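Glucose-6-phosphate isomerase (Thermus thermophilus, PDB 1ZZG) probably catalyses the reversible isomerisation of glucose 6-phosphate to fructose 6-phosphate, a step shared by glycolysis and gluconeogenesis. Local coordinates at residues L41-L46 with G186-L191; L230-L235 with M378-W383; H245-Y250 with H256-F261; K290-Q295 with E348-A353. All blocks are in the same frame, centred on the assembly; numbering follows the deposited sequence.

Contact 1 of 4, residues L41-L46 with G186-L191; sequences LGWMDL and GRFSAL
W43 and F188 lie side by side in an offset stack that joins two loop segments. The five-membered ring of W43 overlaps one rim of the F188 ring, centroids 4.4 Å apart and planes at 25°. From the root outward, W43 CB sits 3.5 Å from F188 O. CG meets F188 CD1, W43 CD1 approaches it to 3.6 Å, and NE1 and CE2 follow. The CG stands between backbone N and carbonyl carbon (chi1 49°), laying the indole along F188. M44 CG and L41 O lie over the rim of the opposite indole face. Replacing W43 by an alanine is likely to leave F188 without its stacking partner and open a gap beside it. L46 CD1 packs 3.8 Å from L191 C, and one water donates to L46 O and L191 O. The F188 side chain is about 8 Å from that of E267, the predicted proton donor, which R187 salt-bridges. W43 meets W383 of helix 371-391 edge-to-face, F188 touches helix 257-269, and L191 rests on helix 206-221.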
loop_
_atom_site.group_PDB
_atom_site.type_symbol
_atom_site.label_atom_id
_atom_site.label_comp_id
_atom_site.label_asym_id
_atom_site.label_seq_id
_atom_site.Cartn_x
_atom_site.Cartn_y
_atom_site.Cartn_z
ATOM N N LEU A 41 -22.728 -2.038 16.836
ATOM C CA LEU A 41 -22.806 -3.298 16.104
ATOM C C LEU A 41 -23.716 -3.215 14.873
ATOM O O LEU A 41 -24.119 -4.241 14.324
ATOM C CB LEU A 41 -23.304 -4.409 17.041
ATOM C CG LEU A 41 -22.460 -4.606 18.311
ATOM C CD1 LEU A 41 -23.002 -5.777 19.125
ATOM C CD2 LEU A 41 -21.015 -4.855 17.927
ATOM N N GLY A 42 -24.028 -1.993 14.441
ATOM C CA GLY A 42 -24.891 -1.798 13.286
ATOM C C GLY A 42 -24.379 -2.414 11.991
ATOM O O GLY A 42 -25.148 -2.625 11.054
ATOM N N TRP A 43 -23.082 -2.697 11.922
ATOM C CA TRP A 43 -22.508 -3.291 10.715
ATOM C C TRP A 43 -23.046 -4.694 10.446
ATOM O O TRP A 43 -22.910 -5.216 9.340
ATOM C CB TRP A 43 -20.981 -3.332 10.803
ATOM C CG TRP A 43 -20.470 -3.900 12.082
ATOM C CD1 TRP A 43 -20.166 -3.212 13.221
ATOM C CD2 TRP A 43 -20.231 -5.280 12.369
ATOM N NE1 TRP A 43 -19.752 -4.082 14.202
ATOM C CE2 TRP A 43 -19.782 -5.358 13.705
ATOM C CE3 TRP A 43 -20.351 -6.462 11.625
ATOM C CZ2 TRP A 43 -19.455 -6.570 14.316
ATOM C CZ3 TRP A 43 -20.025 -7.671 12.233
ATOM C CH2 TRP A 43 -19.582 -7.714 13.565
ATOM N N MET A 44 -23.660 -5.307 11.451
ATOM C CA MET A 44 -24.227 -6.642 11.273
ATOM C C MET A 44 -25.524 -6.539 10.475
ATOM O O MET A 44 -25.911 -7.473 9.775
ATOM C CB MET A 44 -24.550 -7.280 12.626
ATOM C CG MET A 44 -23.373 -7.437 13.569
ATOM S SD MET A 44 -23.929 -8.078 15.173
ATOM C CE MET A 44 -22.376 -8.231 16.038
ATOM N N ASP A 45 -26.182 -5.386 10.576
ATOM C CA ASP A 45 -27.466 -5.176 9.914
ATOM C C ASP A 45 -27.432 -4.558 8.522
ATOM O O ASP A 45 -28.415 -4.640 7.785
ATOM C CB ASP A 45 -28.352 -4.338 10.831
ATOM C CG ASP A 45 -28.372 -4.873 12.256
ATOM O OD1 ASP A 45 -28.793 -6.034 12.448
ATOM O OD2 ASP A 45 -27.949 -4.143 13.179
ATOM N N LEU A 46 -26.313 -3.943 8.155
ATOM C CA LEU A 46 -26.193 -3.325 6.838
ATOM C C LEU A 46 -26.560 -4.252 5.675
ATOM O O LEU A 46 -27.166 -3.812 4.698
ATOM C CB LEU A 46 -24.777 -2.781 6.631
ATOM C CG LEU A 46 -24.378 -1.601 7.517
ATOM C CD1 LEU A 46 -22.912 -1.262 7.270
ATOM C CD2 LEU A 46 -25.265 -0.395 7.218
ATOM N N GLY A 186 -16.867 4.084 11.712
ATOM C CA GLY A 186 -16.159 4.327 10.466
ATOM C C GLY A 186 -15.484 3.132 9.808
ATOM O O GLY A 186 -15.745 2.844 8.638
ATOM N N ARG A 187 -14.621 2.424 10.535
ATOM C CA ARG A 187 -13.929 1.291 9.925
ATOM C C ARG A 187 -14.828 0.103 9.631
ATOM O O ARG A 187 -14.399 -0.846 8.983
ATOM C CB ARG A 187 -12.732 0.850 10.783
ATOM C CG ARG A 187 -13.061 0.541 12.219
ATOM C CD ARG A 187 -11.792 0.218 13.011
ATOM N NE ARG A 187 -12.123 0.028 14.416
ATOM C CZ ARG A 187 -12.215 1.008 15.308
ATOM N NH1 ARG A 187 -11.982 2.268 14.955
ATOM N NH2 ARG A 187 -12.581 0.726 16.551
ATOM N N PHE A 188 -16.073 0.161 10.095
ATOM C CA PHE A 188 -17.045 -0.911 9.862
ATOM C C PHE A 188 -18.144 -0.413 8.918
ATOM O O PHE A 188 -19.196 -1.042 8.805
ATOM C CB PHE A 188 -17.706 -1.323 11.185
ATOM C CG PHE A 188 -16.816 -2.116 12.099
ATOM C CD1 PHE A 188 -16.808 -3.508 12.048
ATOM C CD2 PHE A 188 -15.993 -1.477 13.017
ATOM C CE1 PHE A 188 -15.996 -4.248 12.899
ATOM C CE2 PHE A 188 -15.173 -2.211 13.876
ATOM C CZ PHE A 188 -15.178 -3.598 13.814
ATOM N N SER A 189 -17.890 0.698 8.232
ATOM C CA SER A 189 -18.899 1.307 7.364
ATOM C C SER A 189 -18.865 1.001 5.872
ATOM O O SER A 189 -19.628 1.599 5.122
ATOM C CB SER A 189 -18.848 2.830 7.520
ATOM O OG SER A 189 -17.748 3.374 6.792
ATOM N N ALA A 190 -18.010 0.086 5.431
ATOM C CA ALA A 190 -17.908 -0.203 4.001
ATOM C C ALA A 190 -19.205 -0.555 3.271
ATOM O O ALA A 190 -19.379 -0.181 2.113
ATOM C CB ALA A 190 -16.881 -1.301 3.764
ATOM N N LEU A 191 -20.112 -1.268 3.933
ATOM C CA LEU A 191 -21.345 -1.661 3.273
ATOM C C LEU A 191 -22.514 -0.699 3.491
ATOM O O LEU A 191 -23.663 -1.032 3.205
ATOM C CB LEU A 191 -21.718 -3.097 3.670
ATOM C CG LEU A 191 -20.570 -4.101 3.433
ATOM C CD1 LEU A 191 -21.048 -5.532 3.665
ATOM C CD2 LEU A 191 -20.049 -3.953 2.011
HETATM O O HOH W 1 -26.468 -1.440 3.257
#

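Contact 2 of 4, residues L230-L235 with M378-W383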
loop_
_atom_site.group_PDB
_atom_site.type_symbol
_atom_site.label_atom_id
_atom_site.label_comp_id
_atom_site.label_asym_id
_atom_site.label_seq_id
_atom_site.Cartn_x
_atom_site.Cartn_y
_atom_site.Cartn_z
ATOM N N LEU A 230 -15.426 -17.676 13.485
ATOM C CA LEU A 230 -14.955 -18.081 14.816
ATOM C C LEU A 230 -13.664 -18.890 14.675
ATOM O O LEU A 230 -12.813 -18.871 15.558
ATOM C CB LEU A 230 -16.006 -18.928 15.546
ATOM C CG LEU A 230 -17.130 -18.174 16.252
ATOM C CD1 LEU A 230 -18.118 -19.175 16.822
ATOM C CD2 LEU A 230 -16.557 -17.293 17.359
ATOM N N LYS A 231 -13.528 -19.599 13.557
ATOM C CA LYS A 231 -12.331 -20.395 13.311
ATOM C C LYS A 231 -11.101 -19.524 13.083
ATOM O O LYS A 231 -10.041 -19.774 13.670
ATOM C CB LYS A 231 -12.526 -21.306 12.101
ATOM C CG LYS A 231 -13.480 -22.457 12.334
ATOM C CD LYS A 231 -13.438 -23.416 11.157
ATOM C CE LYS A 231 -14.410 -24.562 11.335
ATOM N NZ LYS A 231 -14.240 -25.564 10.255
ATOM N N THR A 232 -11.229 -18.511 12.223
ATOM C CA THR A 232 -10.090 -17.632 11.953
ATOM C C THR A 232 -9.822 -16.743 13.163
ATOM O O THR A 232 -8.683 -16.346 13.408
ATOM C CB THR A 232 -10.300 -16.772 10.674
ATOM O OG1 THR A 232 -11.492 -15.985 10.795
ATOM C CG2 THR A 232 -10.409 -17.680 9.446
ATOM N N ALA A 233 -10.871 -16.439 13.927
ATOM C CA ALA A 233 -10.698 -15.637 15.134
ATOM C C ALA A 233 -9.788 -16.454 16.057
ATOM O O ALA A 233 -8.862 -15.924 16.676
ATOM C CB ALA A 233 -12.035 -15.393 15.801
ATOM N N LEU A 234 -10.056 -17.755 16.138
ATOM C CA LEU A 234 -9.249 -18.642 16.973
ATOM C C LEU A 234 -7.798 -18.630 16.495
ATOM O O LEU A 234 -6.873 -18.512 17.298
ATOM C CB LEU A 234 -9.785 -20.076 16.922
ATOM C CG LEU A 234 -8.962 -21.105 17.709
ATOM C CD1 LEU A 234 -8.979 -20.741 19.192
ATOM C CD2 LEU A 234 -9.525 -22.505 17.492
ATOM N N LEU A 235 -7.604 -18.756 15.187
ATOM C CA LEU A 235 -6.260 -18.755 14.623
ATOM C C LEU A 235 -5.493 -17.519 15.081
ATOM O O LEU A 235 -4.389 -17.631 15.600
ATOM C CB LEU A 235 -6.313 -18.803 13.092
ATOM C CG LEU A 235 -6.693 -20.144 12.453
ATOM C CD1 LEU A 235 -6.906 -19.956 10.961
ATOM C CD2 LEU A 235 -5.590 -21.169 12.706
ATOM N N MET A 378 -15.188 -9.546 3.372
ATOM C CA MET A 378 -15.148 -8.358 4.217
ATOM C C MET A 378 -16.017 -8.487 5.470
ATOM O O MET A 378 -15.580 -8.152 6.572
ATOM C CB MET A 378 -15.566 -7.128 3.405
ATOM C CG MET A 378 -14.549 -6.747 2.333
ATOM S SD MET A 378 -15.044 -5.318 1.328
ATOM C CE MET A 378 -14.710 -3.978 2.481
ATOM N N GLN A 379 -17.244 -8.970 5.306
ATOM C CA GLN A 379 -18.141 -9.132 6.451
ATOM C C GLN A 379 -17.580 -10.204 7.396
ATOM O O GLN A 379 -17.714 -10.104 8.619
ATOM C CB GLN A 379 -19.545 -9.533 5.982
ATOM C CG GLN A 379 -20.587 -9.553 7.107
ATOM C CD GLN A 379 -21.072 -8.165 7.490
ATOM O OE1 GLN A 379 -20.506 -7.160 7.066
ATOM N NE2 GLN A 379 -22.123 -8.104 8.301
ATOM N N HIS A 380 -16.957 -11.226 6.817
ATOM C CA HIS A 380 -16.347 -12.312 7.584
ATOM C C HIS A 380 -15.254 -11.752 8.488
ATOM O O HIS A 380 -15.152 -12.122 9.659
ATOM C CB HIS A 380 -15.735 -13.348 6.626
ATOM C CG HIS A 380 -14.824 -14.335 7.292
ATOM N ND1 HIS A 380 -15.149 -15.666 7.446
ATOM C CD2 HIS A 380 -13.589 -14.186 7.833
ATOM C CE1 HIS A 380 -14.156 -16.292 8.055
ATOM N NE2 HIS A 380 -13.198 -15.416 8.300
ATOM N N LEU A 381 -14.427 -10.869 7.934
ATOM C CA LEU A 381 -13.333 -10.275 8.690
ATOM C C LEU A 381 -13.830 -9.345 9.785
ATOM O O LEU A 381 -13.220 -9.253 10.853
ATOM C CB LEU A 381 -12.377 -9.542 7.746
ATOM C CG LEU A 381 -11.635 -10.522 6.826
ATOM C CD1 LEU A 381 -10.908 -9.772 5.725
ATOM C CD2 LEU A 381 -10.658 -11.354 7.653
ATOM N N MET A 382 -14.939 -8.656 9.533
ATOM C CA MET A 382 -15.481 -7.776 10.552
ATOM C C MET A 382 -15.957 -8.629 11.731
ATOM O O MET A 382 -15.759 -8.249 12.883
ATOM C CB MET A 382 -16.611 -6.912 9.979
ATOM C CG MET A 382 -16.079 -5.800 9.076
ATOM S SD MET A 382 -17.314 -4.608 8.469
ATOM C CE MET A 382 -17.764 -5.356 6.898
ATOM N N TRP A 383 -16.565 -9.782 11.446
ATOM C CA TRP A 383 -17.019 -10.678 12.510
ATOM C C TRP A 383 -15.804 -11.219 13.254
ATOM O O TRP A 383 -15.777 -11.250 14.484
ATOM C CB TRP A 383 -17.816 -11.855 11.946
ATOM C CG TRP A 383 -19.255 -11.562 11.723
ATOM C CD1 TRP A 383 -19.862 -11.287 10.533
ATOM C CD2 TRP A 383 -20.288 -11.539 12.719
ATOM N NE1 TRP A 383 -21.215 -11.099 10.721
ATOM C CE2 TRP A 383 -21.502 -11.248 12.054
ATOM C CE3 TRP A 383 -20.306 -11.740 14.108
ATOM C CZ2 TRP A 383 -22.724 -11.152 12.728
ATOM C CZ3 TRP A 383 -21.529 -11.645 14.782
ATOM C CH2 TRP A 383 -22.717 -11.352 14.088
#
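T232 and H380 carry nearly all of this small buried contact between two helices. H380 NE2 donates to T232 OG1 at 3.1 Å. The two side chains come from opposite directions, and the hydroxyl oxygen lies 27° out of the imidazole plane. H380 has CG anti to its backbone N (chi1 167°), which swings the ring toward helix 228-238. T232 CG2 lies beside the same nitrogen, 3.8 Å from H380 NE2, in plain van der Waals contact. The same hydroxyl also bonds Q384 OE1, one helical turn further along helix 371-391. Because NE2 is the donor and the amide oxygen an acceptor, T232 OG1 is probably held in one orientation. The rest is looser. Even at their nearest CA pair, T232 and L381, the backbones are 8.7 Å apart, and one side chain from each helix bridges them. K231, partly exposed, leads off to E225 O, while L234 packs on helices 12-18 and 20-32. A polar bond between neighbouring helices thus links helix 228-238 to helix 371-391, and L381 on the latter reaches strand 244-249 of the mixed sheet, as suits the layered alpha/beta fold of the SIS clan.

Contact 3 of 4, residues H245-Y250 with H256-F261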
loop_
_atom_site.group_PDB
_atom_site.type_symbol
_atom_site.label_atom_id
_atom_site.label_comp_id
_atom_site.label_asym_id
_atom_site.label_seq_id
_atom_site.Cartn_x
_atom_site.Cartn_y
_atom_site.Cartn_z
ATOM N N HIS A 245 0.918 -10.065 12.034
ATOM C CA HIS A 245 -0.111 -10.829 11.356
ATOM C C HIS A 245 -0.132 -10.311 9.924
ATOM O O HIS A 245 -0.527 -9.171 9.671
ATOM C CB HIS A 245 -1.478 -10.624 12.014
ATOM C CG HIS A 245 -2.606 -11.239 11.244
ATOM N ND1 HIS A 245 -2.534 -12.502 10.702
ATOM C CD2 HIS A 245 -3.831 -10.760 10.921
ATOM C CE1 HIS A 245 -3.665 -12.778 10.077
ATOM N NE2 HIS A 245 -4.469 -11.736 10.196
ATOM N N VAL A 246 0.320 -11.140 8.990
ATOM C CA VAL A 246 0.355 -10.745 7.587
ATOM C C VAL A 246 -0.943 -11.106 6.875
ATOM O O VAL A 246 -1.465 -12.208 7.034
ATOM C CB VAL A 246 1.533 -11.422 6.839
ATOM C CG1 VAL A 246 1.572 -10.944 5.389
ATOM C CG2 VAL A 246 2.844 -11.105 7.542
ATOM N N PHE A 247 -1.467 -10.157 6.103
ATOM C CA PHE A 247 -2.697 -10.359 5.342
ATOM C C PHE A 247 -2.270 -10.168 3.885
ATOM O O PHE A 247 -2.074 -9.040 3.428
ATOM C CB PHE A 247 -3.752 -9.314 5.750
ATOM C CG PHE A 247 -5.094 -9.506 5.090
ATOM C CD1 PHE A 247 -5.951 -10.525 5.498
ATOM C CD2 PHE A 247 -5.495 -8.672 4.048
ATOM C CE1 PHE A 247 -7.185 -10.710 4.880
ATOM C CE2 PHE A 247 -6.721 -8.848 3.427
ATOM C CZ PHE A 247 -7.571 -9.870 3.841
ATOM N N MET A 248 -2.121 -11.280 3.169
ATOM C CA MET A 248 -1.662 -11.268 1.783
ATOM C C MET A 248 -2.719 -11.707 0.772
ATOM O O MET A 248 -3.212 -12.832 0.822
ATOM C CB MET A 248 -0.426 -12.166 1.680
ATOM C CG MET A 248 0.288 -12.168 0.343
ATOM S SD MET A 248 1.823 -13.137 0.497
ATOM C CE MET A 248 2.505 -12.974 -1.143
ATOM N N VAL A 249 -3.045 -10.819 -0.165
ATOM C CA VAL A 249 -4.062 -11.111 -1.168
ATOM C C VAL A 249 -3.496 -11.327 -2.569
ATOM O O VAL A 249 -2.796 -10.467 -3.101
ATOM C CB VAL A 249 -5.100 -9.969 -1.236
ATOM C CG1 VAL A 249 -6.197 -10.315 -2.233
ATOM C CG2 VAL A 249 -5.689 -9.727 0.140
ATOM N N TYR A 250 -3.807 -12.478 -3.159
ATOM C CA TYR A 250 -3.346 -12.802 -4.502
ATOM C C TYR A 250 -4.303 -12.313 -5.571
ATOM O O TYR A 250 -4.997 -13.103 -6.212
ATOM C CB TYR A 250 -3.135 -14.312 -4.654
ATOM C CG TYR A 250 -1.732 -14.717 -4.297
ATOM C CD1 TYR A 250 -1.321 -14.783 -2.968
ATOM C CD2 TYR A 250 -0.783 -14.945 -5.296
ATOM C CE1 TYR A 250 0.003 -15.058 -2.639
ATOM C CE2 TYR A 250 0.546 -15.219 -4.978
ATOM C CZ TYR A 250 0.931 -15.271 -3.652
ATOM O OH TYR A 250 2.250 -15.512 -3.341
ATOM N N HIS A 256 -6.364 -2.984 -2.925
ATOM C CA HIS A 256 -6.622 -2.048 -1.836
ATOM C C HIS A 256 -7.311 -2.684 -0.631
ATOM O O HIS A 256 -7.569 -2.004 0.369
ATOM C CB HIS A 256 -7.436 -0.864 -2.361
ATOM C CG HIS A 256 -6.678 -0.006 -3.326
ATOM N ND1 HIS A 256 -5.847 1.015 -2.917
ATOM C CD2 HIS A 256 -6.558 -0.070 -4.673
ATOM C CE1 HIS A 256 -5.245 1.540 -3.969
ATOM N NE2 HIS A 256 -5.658 0.899 -5.048
ATOM N N LEU A 257 -7.599 -3.981 -0.718
ATOM C CA LEU A 257 -8.252 -4.674 0.384
ATOM C C LEU A 257 -7.336 -4.788 1.604
ATOM O O LEU A 257 -7.781 -4.579 2.735
ATOM C CB LEU A 257 -8.718 -6.075 -0.040
ATOM C CG LEU A 257 -9.557 -6.817 1.012
ATOM C CD1 LEU A 257 -10.832 -6.037 1.293
ATOM C CD2 LEU A 257 -9.917 -8.209 0.517
ATOM N N PRO A 258 -6.044 -5.121 1.400
ATOM C CA PRO A 258 -5.162 -5.232 2.569
ATOM C C PRO A 258 -5.155 -3.983 3.454
ATOM O O PRO A 258 -5.183 -4.092 4.679
ATOM C CB PRO A 258 -3.798 -5.522 1.945
ATOM C CG PRO A 258 -4.172 -6.337 0.734
ATOM C CD PRO A 258 -5.331 -5.525 0.173
ATOM N N SER A 259 -5.129 -2.802 2.841
ATOM C CA SER A 259 -5.127 -1.562 3.614
ATOM C C SER A 259 -6.389 -1.448 4.452
ATOM O O SER A 259 -6.347 -0.989 5.596
ATOM C CB SER A 259 -5.016 -0.345 2.697
ATOM O OG SER A 259 -3.721 -0.239 2.147
ATOM N N TRP A 260 -7.513 -1.857 3.877
ATOM C CA TRP A 260 -8.790 -1.817 4.587
ATOM C C TRP A 260 -8.726 -2.737 5.809
ATOM O O TRP A 260 -9.184 -2.375 6.899
ATOM C CB TRP A 260 -9.923 -2.273 3.664
ATOM C CG TRP A 260 -11.235 -2.460 4.367
ATOM C CD1 TRP A 260 -12.138 -1.490 4.709
ATOM C CD2 TRP A 260 -11.770 -3.697 4.849
ATOM N NE1 TRP A 260 -13.206 -2.049 5.379
ATOM C CE2 TRP A 260 -13.005 -3.402 5.479
ATOM C CE3 TRP A 260 -11.327 -5.028 4.810
ATOM C CZ2 TRP A 260 -13.801 -4.392 6.068
ATOM C CZ3 TRP A 260 -12.123 -6.018 5.397
ATOM C CH2 TRP A 260 -13.346 -5.691 6.018
ATOM N N PHE A 261 -8.156 -3.926 5.629
ATOM C CA PHE A 261 -8.055 -4.873 6.737
ATOM C C PHE A 261 -7.121 -4.371 7.830
ATOM O O PHE A 261 -7.375 -4.567 9.026
ATOM C CB PHE A 261 -7.557 -6.238 6.260
ATOM C CG PHE A 261 -7.338 -7.209 7.389
ATOM C CD1 PHE A 261 -8.424 -7.733 8.093
ATOM C CD2 PHE A 261 -6.052 -7.530 7.808
ATOM C CE1 PHE A 261 -8.228 -8.555 9.204
ATOM C CE2 PHE A 261 -5.843 -8.349 8.916
ATOM C CZ PHE A 261 -6.936 -8.862 9.617
#
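F261 meets two aromatic rings of one strand in two different ways. Against F247 it forms an offset stack, with centroids 4.4 Å apart and planes at 27°. Against H245 it meets rim to rim, with planes at 79°; H245 CD2 is 3.7 Å from F261 CE2. The three rings form an aromatic cluster. F261 CB also lies over the F247 face, 4.1 Å from its centroid, in a CH-pi contact. With chi1 at -176°, F247 extends away from its own backbone N and carries its ring to the helix. Strand 244-249 and helix 257-269 are the first two elements of a beta-alpha-beta crossover, completed by strand 278-287, which runs beside the first strand in the mixed sheet. The short strand and helix axes pass 8.7 Å apart and run nearly antiparallel. L257 CG and P258 CA sit at the edge of the F247 ring. H245 ND1 bonds L307 O on the adjoining strand 306-313. V249 CG2 touches P258 CG at 3.8 Å.

Contact 4 of 4, residues K290-Q295 with E348-A353; sequences KDQHAQ and EATYEA
Q292 reaches T350 from a short 3-10 turn, which leads into helix 296-301 and here meets the side of helix 339-356. The turn also lies at the dimer interface. K290, first in the segment, forms salt bridges through NZ with E252 and with D99 of the second subunit. D291 follows, its OD2 bonded to L287 N. Q292 is extended beyond CG, and its OE1 lies 2.9 Å from T350 OG1, a close approach; Y250 OH bonds each of these oxygens. Q292 NE2 bonds E346 OE1, and T350 OG1 bonds E346 O. A leucine in place of Q292 would probably leave Y250 OH and E346 OE1 each short of a hydrogen-bonding partner. H293 NE2 bonds E131 OE2 of the second subunit. A294 packs on Q263 of that subunit and Q295 on its D266, the residue before the predicted proton donor E267. Q295 NE2 donates to D291 OD1 at 3.0 Å, almost straight at 172°, from above the carboxylate plane, while the acceptor lies in the amide plane of Q295.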
loop_
_atom_site.group_PDB
_atom_site.type_symbol
_atom_site.label_atom_id
_atom_site.label_comp_id
_atom_site.label_asym_id
_atom_site.label_seq_id
_atom_site.Cartn_x
_atom_site.Cartn_y
_atom_site.Cartn_z
ATOM N N LYS A 290 3.385 -10.112 -6.393
ATOM C CA LYS A 290 4.417 -9.078 -6.261
ATOM C C LYS A 290 5.221 -9.115 -4.954
ATOM O O LYS A 290 6.422 -8.827 -4.952
ATOM C CB LYS A 290 3.826 -7.669 -6.475
ATOM C CG LYS A 290 3.002 -7.126 -5.313
ATOM C CD LYS A 290 2.442 -5.731 -5.616
ATOM C CE LYS A 290 1.442 -5.769 -6.770
ATOM N NZ LYS A 290 0.770 -4.457 -7.026
ATOM N N ASP A 291 4.590 -9.478 -3.842
ATOM C CA ASP A 291 5.336 -9.519 -2.594
ATOM C C ASP A 291 6.234 -10.743 -2.417
ATOM O O ASP A 291 6.905 -10.892 -1.395
ATOM C CB ASP A 291 4.396 -9.323 -1.405
ATOM C CG ASP A 291 4.162 -7.850 -1.113
ATOM O OD1 ASP A 291 5.173 -7.120 -1.011
ATOM O OD2 ASP A 291 2.997 -7.419 -0.994
ATOM N N GLN A 292 6.258 -11.612 -3.424
ATOM C CA GLN A 292 7.142 -12.772 -3.398
ATOM C C GLN A 292 8.492 -12.154 -3.767
ATOM O O GLN A 292 9.554 -12.756 -3.584
ATOM C CB GLN A 292 6.737 -13.799 -4.466
ATOM C CG GLN A 292 5.345 -14.405 -4.282
ATOM C CD GLN A 292 4.894 -15.251 -5.470
ATOM O OE1 GLN A 292 3.749 -15.703 -5.521
ATOM N NE2 GLN A 292 5.793 -15.464 -6.430
ATOM N N HIS A 293 8.419 -10.924 -4.275
ATOM C CA HIS A 293 9.585 -10.164 -4.703
ATOM C C HIS A 293 9.811 -8.964 -3.786
ATOM O O HIS A 293 10.272 -7.915 -4.248
ATOM C CB HIS A 293 9.381 -9.639 -6.133
ATOM C CG HIS A 293 9.033 -10.695 -7.135
ATOM N ND1 HIS A 293 9.977 -11.308 -7.931
ATOM C CD2 HIS A 293 7.841 -11.236 -7.480
ATOM C CE1 HIS A 293 9.381 -12.178 -8.726
ATOM N NE2 HIS A 293 8.085 -12.155 -8.474
ATOM N N ALA A 294 9.476 -9.094 -2.503
ATOM C CA ALA A 294 9.668 -7.979 -1.582
ATOM C C ALA A 294 9.601 -8.347 -0.103
ATOM O O ALA A 294 10.489 -7.988 0.670
ATOM C CB ALA A 294 8.656 -6.869 -1.884
ATOM N N GLN A 295 8.551 -9.050 0.303
ATOM C CA GLN A 295 8.421 -9.411 1.709
ATOM C C GLN A 295 8.600 -10.895 2.008
ATOM O O GLN A 295 8.982 -11.262 3.123
ATOM C CB GLN A 295 7.066 -8.946 2.244
ATOM C CG GLN A 295 6.821 -7.456 2.092
ATOM C CD GLN A 295 5.512 -7.018 2.724
ATOM O OE1 GLN A 295 5.390 -6.945 3.950
ATOM N NE2 GLN A 295 4.525 -6.726 1.890
ATOM N N GLU A 348 -0.391 -20.999 -4.649
ATOM C CA GLU A 348 -0.254 -22.309 -4.012
ATOM C C GLU A 348 1.205 -22.553 -3.651
ATOM O O GLU A 348 1.512 -23.024 -2.557
ATOM C CB GLU A 348 -0.735 -23.428 -4.946
ATOM C CG GLU A 348 -2.233 -23.433 -5.271
ATOM C CD GLU A 348 -3.115 -23.768 -4.075
ATOM O OE1 GLU A 348 -2.614 -24.373 -3.097
ATOM O OE2 GLU A 348 -4.320 -23.439 -4.123
ATOM N N ALA A 349 2.094 -22.220 -4.583
ATOM C CA ALA A 349 3.528 -22.400 -4.397
ATOM C C ALA A 349 4.047 -21.618 -3.197
ATOM O O ALA A 349 4.789 -22.151 -2.376
ATOM C CB ALA A 349 4.270 -21.974 -5.661
ATOM N N THR A 350 3.654 -20.351 -3.096
ATOM C CA THR A 350 4.096 -19.511 -1.988
ATOM C C THR A 350 3.509 -19.978 -0.659
ATOM O O THR A 350 4.189 -19.964 0.372
ATOM C CB THR A 350 3.709 -18.043 -2.220
ATOM O OG1 THR A 350 4.374 -17.559 -3.393
ATOM C CG2 THR A 350 4.108 -17.193 -1.023
ATOM N N TYR A 351 2.242 -20.382 -0.692
ATOM C CA TYR A 351 1.554 -20.878 0.492
ATOM C C TYR A 351 2.381 -22.038 1.055
ATOM O O TYR A 351 2.685 -22.082 2.252
ATOM C CB TYR A 351 0.138 -21.331 0.102
ATOM C CG TYR A 351 -0.711 -21.892 1.224
ATOM C CD1 TYR A 351 -0.560 -21.452 2.543
ATOM C CD2 TYR A 351 -1.699 -22.841 0.957
ATOM C CE1 TYR A 351 -1.373 -21.947 3.566
ATOM C CE2 TYR A 351 -2.516 -23.341 1.968
ATOM C CZ TYR A 351 -2.349 -22.890 3.266
ATOM O OH TYR A 351 -3.157 -23.384 4.259
ATOM N N GLU A 352 2.768 -22.956 0.176
ATOM C CA GLU A 352 3.573 -24.107 0.578
ATOM C C GLU A 352 4.986 -23.696 1.018
ATOM O O GLU A 352 5.514 -24.228 1.992
ATOM C CB GLU A 352 3.677 -25.114 -0.571
ATOM C CG GLU A 352 4.283 -26.448 -0.154
ATOM C CD GLU A 352 4.547 -27.375 -1.327
ATOM O OE1 GLU A 352 3.714 -27.421 -2.260
ATOM O OE2 GLU A 352 5.587 -28.069 -1.306
ATOM N N ALA A 353 5.597 -22.754 0.302
ATOM C CA ALA A 353 6.948 -22.311 0.646
ATOM C C ALA A 353 6.972 -21.679 2.031
ATOM O O ALA A 353 7.890 -21.909 2.820
ATOM C CB ALA A 353 7.469 -21.321 -0.400
#

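Overall arrangement
Contacts 1 to 4 form a chain of neighbours. W43 O probably bonds Q379 NE2 at 3.2 Å, which ties contact 1 to helix 371-391 of contact 2. L381 CD1 of that helix lies 3.8 Å from F247 CZ of contact 3. Y250 OH, just after strand 244-249, probably bonds Q292 OE1 of contact 4 at 2.7 Å. Contacts 1 and 4 do not touch; their centres are about 32 Å apart. Contacts 3 and 4 are nested in the chain loop closed by contact 2. The side chain of E267, the predicted proton donor, is about 8 Å from that of F188 and about 11 Å from that of F261. R187, in segment 186-191 of contact 1, forms a salt bridge with E267.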